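Local coordinates for CAMK/CAMK2 protein kinase (Salpingoeca rosetta, PDB 5IG1) that probably phosphorylates serine and threonine residues of proteins with ATP under calcium/calmodulin control, this chain being its kinase domain, at residues Phe112-His123 / Trp275-His286. Residues are numbered along the deposited sequence; the frame is centred on the assembly and turned at random.
Sequences FYNEKDASACMH and WIARRDVPGSVH
The indole of Trp275 sits as a knob in a hole formed by Glu115, Ala118, Ser119 and Met122. CB of Ser119 lies over one face, 3.7 Å from the centroid of the six-membered ring, a CH-pi contact. CB of Pro282 covers the same face nearer the rim. Met122 comes to the ring edge, and its CB also meets CD1 of Ile276 at 4.0 Å. Leu208 of helix 198-213 and Leu252 of helix 247-256 also touch the indole. The contact thus belongs to the helical C-lobe of the kinase fold, where the chain after helix 274-277 runs along the start of helix 115-134. Ser119 OG donates to Trp275 O at 2.6 Å, on a carbonyl lone pair; chi1 of -175° swings OG away from the backbone N and toward that carbonyl. Glu115 OE1 accepts from Trp275 NE1 (2.8 Å, nearly straight at 172°) and from Gly283 N (2.8 Å). These donors approach from opposite faces of the carboxylate plane, and Thr246 OG1 is a further partner of OE1. A leucine in place of Trp275 has no N-H for Glu115, which would probably be left with Gly283 and Thr246, and is likely to open a gap under CB of Ser119. Farther out, Lys116 NZ bonds to Pro282 O at 3.0 Å. Asn114 N-caps the helix through OD1 and donates from ND2 to Ser284 O, tilted from its amide plane. His286 ND1 takes the N-H of Tyr113 in its ring plane at 3.1 Å, while NE2 bonds to Gln288.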
loop_
_atom_site.group_PDB
_atom_site.type_symbol
_atom_site.label_atom_id
_atom_site.label_comp_id
_atom_site.label_asym_id
_atom_site.label_seq_id
_atom_site.Cartn_x
_atom_site.Cartn_y
_atom_site.Cartn_z
ATOM N N PHE A 112 -11.150 15.984 12.296
ATOM C CA PHE A 112 -10.243 16.989 11.767
ATOM C C PHE A 112 -9.234 16.293 10.871
ATOM O O PHE A 112 -8.593 15.323 11.285
ATOM C CB PHE A 112 -9.531 17.751 12.889
ATOM C CG PHE A 112 -8.581 18.808 12.401
ATOM C CD1 PHE A 112 -9.048 20.051 12.008
ATOM C CD2 PHE A 112 -7.217 18.564 12.357
ATOM C CE1 PHE A 112 -8.173 21.030 11.571
ATOM C CE2 PHE A 112 -6.337 19.536 11.918
ATOM C CZ PHE A 112 -6.816 20.770 11.518
ATOM N N TYR A 113 -9.110 16.785 9.645
ATOM C CA TYR A 113 -8.201 16.201 8.670
ATOM C C TYR A 113 -7.789 17.312 7.720
ATOM O O TYR A 113 -8.648 17.980 7.135
ATOM C CB TYR A 113 -8.863 15.043 7.917
ATOM C CG TYR A 113 -8.024 14.467 6.806
ATOM C CD1 TYR A 113 -6.928 13.668 7.084
ATOM C CD2 TYR A 113 -8.333 14.716 5.480
ATOM C CE1 TYR A 113 -6.155 13.137 6.069
ATOM C CE2 TYR A 113 -7.574 14.192 4.461
ATOM C CZ TYR A 113 -6.478 13.405 4.756
ATOM O OH TYR A 113 -5.707 12.876 3.742
ATOM N N ASN A 114 -6.484 17.522 7.587
ATOM C CA ASN A 114 -5.960 18.602 6.775
ATOM C C ASN A 114 -4.747 18.092 6.011
ATOM O O ASN A 114 -4.342 16.933 6.146
ATOM C CB ASN A 114 -5.618 19.821 7.638
ATOM C CG ASN A 114 -4.597 19.513 8.713
ATOM O OD1 ASN A 114 -4.341 18.354 9.037
ATOM N ND2 ASN A 114 -4.014 20.561 9.284
ATOM N N GLU A 115 -4.156 18.978 5.206
ATOM C CA GLU A 115 -3.009 18.583 4.400
ATOM C C GLU A 115 -1.854 18.118 5.265
ATOM O O GLU A 115 -1.044 17.305 4.816
ATOM C CB GLU A 115 -2.537 19.736 3.517
ATOM C CG GLU A 115 -3.421 20.085 2.351
ATOM C CD GLU A 115 -2.770 21.128 1.476
ATOM O OE1 GLU A 115 -1.527 21.236 1.536
ATOM O OE2 GLU A 115 -3.490 21.844 0.744
ATOM N N LYS A 116 -1.734 18.647 6.485
ATOM C CA LYS A 116 -0.644 18.230 7.361
ATOM C C LYS A 116 -0.776 16.760 7.737
ATOM O O LYS A 116 0.216 16.022 7.728
ATOM C CB LYS A 116 -0.603 19.116 8.606
ATOM C CG LYS A 116 -0.320 20.581 8.312
ATOM C CD LYS A 116 -0.257 21.396 9.583
ATOM C CE LYS A 116 -0.178 22.886 9.288
ATOM N NZ LYS A 116 1.048 23.237 8.528
ATOM N N ASP A 117 -1.993 16.315 8.061
ATOM C CA ASP A 117 -2.216 14.893 8.298
ATOM C C ASP A 117 -1.883 14.076 7.057
ATOM O O ASP A 117 -1.196 13.049 7.136
ATOM C CB ASP A 117 -3.662 14.650 8.727
ATOM C CG ASP A 117 -4.015 15.371 10.010
ATOM O OD1 ASP A 117 -3.102 15.964 10.620
ATOM O OD2 ASP A 117 -5.198 15.334 10.415
ATOM N N ALA A 118 -2.358 14.528 5.892
ATOM C CA ALA A 118 -2.072 13.814 4.653
ATOM C C ALA A 118 -0.575 13.757 4.382
ATOM O O ALA A 118 -0.078 12.787 3.796
ATOM C CB ALA A 118 -2.807 14.476 3.488
ATOM N N SER A 119 0.158 14.776 4.819
ATOM C CA SER A 119 1.599 14.815 4.641
ATOM C C SER A 119 2.300 13.899 5.626
ATOM O O SER A 119 3.369 13.372 5.318
ATOM C CB SER A 119 2.103 16.253 4.791
ATOM O OG SER A 119 3.490 16.346 4.512
ATOM N N ALA A 120 1.734 13.719 6.818
ATOM C CA ALA A 120 2.283 12.748 7.756
ATOM C C ALA A 120 2.100 11.333 7.224
ATOM O O ALA A 120 3.038 10.523 7.234
ATOM C CB ALA A 120 1.616 12.908 9.119
ATOM N N CYS A 121 0.895 11.025 6.739
ATOM C CA CYS A 121 0.653 9.728 6.119
ATOM C C CYS A 121 1.600 9.504 4.949
ATOM O O CYS A 121 2.294 8.480 4.875
ATOM C CB CYS A 121 -0.801 9.633 5.659
ATOM S SG CYS A 121 -2.013 9.741 6.978
ATOM N N MET A 122 1.652 10.468 4.029
ATOM C CA MET A 122 2.510 10.310 2.862
ATOM C C MET A 122 3.972 10.247 3.253
ATOM O O MET A 122 4.766 9.600 2.570
ATOM C CB MET A 122 2.280 11.448 1.873
ATOM C CG MET A 122 1.081 11.216 0.993
ATOM S SD MET A 122 1.338 9.721 0.034
ATOM C CE MET A 122 2.940 10.087 -0.666
ATOM N N HIS A 123 4.351 10.926 4.328
ATOM C CA HIS A 123 5.726 10.842 4.792
ATOM C C HIS A 123 6.053 9.422 5.225
ATOM O O HIS A 123 7.098 8.876 4.857
ATOM C CB HIS A 123 5.962 11.823 5.938
ATOM C CG HIS A 123 7.334 11.732 6.526
ATOM N ND1 HIS A 123 8.372 12.550 6.133
ATOM C CD2 HIS A 123 7.847 10.898 7.462
ATOM C CE1 HIS A 123 9.460 12.234 6.811
ATOM N NE2 HIS A 123 9.168 11.234 7.623
ATOM N N TRP A 275 6.659 20.050 0.839
ATOM C CA TRP A 275 5.363 19.634 1.364
ATOM C C TRP A 275 5.468 18.407 2.262
ATOM O O TRP A 275 4.547 18.150 3.046
ATOM C CB TRP A 275 4.392 19.360 0.214
ATOM C CG TRP A 275 2.963 19.235 0.648
ATOM C CD1 TRP A 275 2.074 20.250 0.836
ATOM C CD2 TRP A 275 2.256 18.023 0.941
ATOM N NE1 TRP A 275 0.857 19.748 1.227
ATOM C CE2 TRP A 275 0.944 18.383 1.305
ATOM C CE3 TRP A 275 2.607 16.670 0.938
ATOM C CZ2 TRP A 275 -0.017 17.440 1.666
ATOM C CZ3 TRP A 275 1.651 15.735 1.285
ATOM C CH2 TRP A 275 0.356 16.123 1.649
ATOM N N ILE A 276 6.563 17.657 2.174
ATOM C CA ILE A 276 6.766 16.447 2.971
ATOM C C ILE A 276 7.706 16.695 4.145
ATOM O O ILE A 276 7.464 16.220 5.254
ATOM C CB ILE A 276 7.295 15.300 2.082
ATOM C CG1 ILE A 276 6.309 14.970 0.962
ATOM C CG2 ILE A 276 7.561 14.061 2.925
ATOM C CD1 ILE A 276 5.133 14.141 1.413
ATOM N N ALA A 277 8.790 17.436 3.917
ATOM C CA ALA A 277 9.837 17.601 4.919
ATOM C C ALA A 277 9.599 18.774 5.857
ATOM O O ALA A 277 10.049 18.735 7.007
ATOM C CB ALA A 277 11.195 17.779 4.235
ATOM N N ARG A 278 8.920 19.817 5.392
ATOM C CA ARG A 278 8.651 20.993 6.208
ATOM C C ARG A 278 7.276 20.862 6.846
ATOM O O ARG A 278 6.278 20.640 6.154
ATOM C CB ARG A 278 8.742 22.264 5.365
ATOM C CG ARG A 278 10.156 22.621 4.949
ATOM C CD ARG A 278 10.954 23.149 6.132
ATOM N NE ARG A 278 12.367 23.337 5.810
ATOM C CZ ARG A 278 12.858 24.402 5.184
ATOM N NH1 ARG A 278 12.049 25.383 4.803
ATOM N NH2 ARG A 278 14.160 24.485 4.938
ATOM N N ARG A 279 7.233 20.988 8.171
ATOM C CA ARG A 279 6.029 20.689 8.931
ATOM C C ARG A 279 4.963 21.770 8.794
ATOM O O ARG A 279 3.876 21.619 9.363
ATOM C CB ARG A 279 6.402 20.484 10.403
ATOM C CG ARG A 279 5.551 19.470 11.148
ATOM C CD ARG A 279 5.794 18.040 10.677
ATOM N NE ARG A 279 7.201 17.651 10.766
ATOM C CZ ARG A 279 7.948 17.301 9.723
ATOM N NH1 ARG A 279 7.422 17.273 8.505
ATOM N NH2 ARG A 279 9.221 16.968 9.897
ATOM N N ASP A 280 5.240 22.844 8.052
ATOM C CA ASP A 280 4.325 23.974 7.959
ATOM C C ASP A 280 4.028 24.384 6.522
ATOM O O ASP A 280 3.365 25.404 6.303
ATOM C CB ASP A 280 4.882 25.175 8.734
ATOM C CG ASP A 280 6.332 25.459 8.405
ATOM O OD1 ASP A 280 6.600 26.009 7.318
ATOM O OD2 ASP A 280 7.203 25.133 9.238
ATOM N N VAL A 281 4.509 23.635 5.540
ATOM C CA VAL A 281 4.171 23.889 4.144
ATOM C C VAL A 281 2.764 23.369 3.846
ATOM O O VAL A 281 1.967 24.109 3.250
ATOM C CB VAL A 281 5.227 23.285 3.204
ATOM C CG1 VAL A 281 4.717 23.242 1.776
ATOM C CG2 VAL A 281 6.500 24.092 3.289
ATOM N N PRO A 282 2.390 22.142 4.238
ATOM C CA PRO A 282 1.029 21.677 3.934
ATOM C C PRO A 282 -0.032 22.548 4.585
ATOM O O PRO A 282 0.188 23.168 5.628
ATOM C CB PRO A 282 0.998 20.249 4.494
ATOM C CG PRO A 282 2.123 20.177 5.442
ATOM C CD PRO A 282 3.179 21.077 4.882
ATOM N N GLY A 283 -1.194 22.598 3.937
ATOM C CA GLY A 283 -2.290 23.394 4.447
ATOM C C GLY A 283 -2.769 22.913 5.802
ATOM O O GLY A 283 -2.554 21.769 6.211
ATOM N N SER A 284 -3.436 23.824 6.512
ATOM C CA SER A 284 -3.918 23.559 7.859
ATOM C C SER A 284 -5.427 23.457 7.962
ATOM O O SER A 284 -5.919 22.827 8.902
ATOM C CB SER A 284 -3.454 24.660 8.815
ATOM O OG SER A 284 -4.074 25.885 8.474
ATOM N N VAL A 285 -6.167 24.051 7.025
ATOM C CA VAL A 285 -7.619 24.081 7.128
ATOM C C VAL A 285 -8.168 22.662 7.048
ATOM O O VAL A 285 -7.620 21.797 6.352
ATOM C CB VAL A 285 -8.217 24.989 6.036
ATOM C CG1 VAL A 285 -8.054 24.370 4.655
ATOM C CG2 VAL A 285 -9.681 25.293 6.330
ATOM N N HIS A 286 -9.240 22.412 7.792
ATOM C CA HIS A 286 -9.913 21.120 7.769
ATOM C C HIS A 286 -10.662 20.936 6.452
ATOM O O HIS A 286 -11.400 21.829 6.018
ATOM C CB HIS A 286 -10.878 21.028 8.948
ATOM C CG HIS A 286 -11.852 19.899 8.851
ATOM N ND1 HIS A 286 -11.538 18.612 9.231
ATOM C CD2 HIS A 286 -13.138 19.862 8.428
ATOM C CE1 HIS A 286 -12.587 17.833 9.047
ATOM N NE2 HIS A 286 -13.572 18.566 8.560
#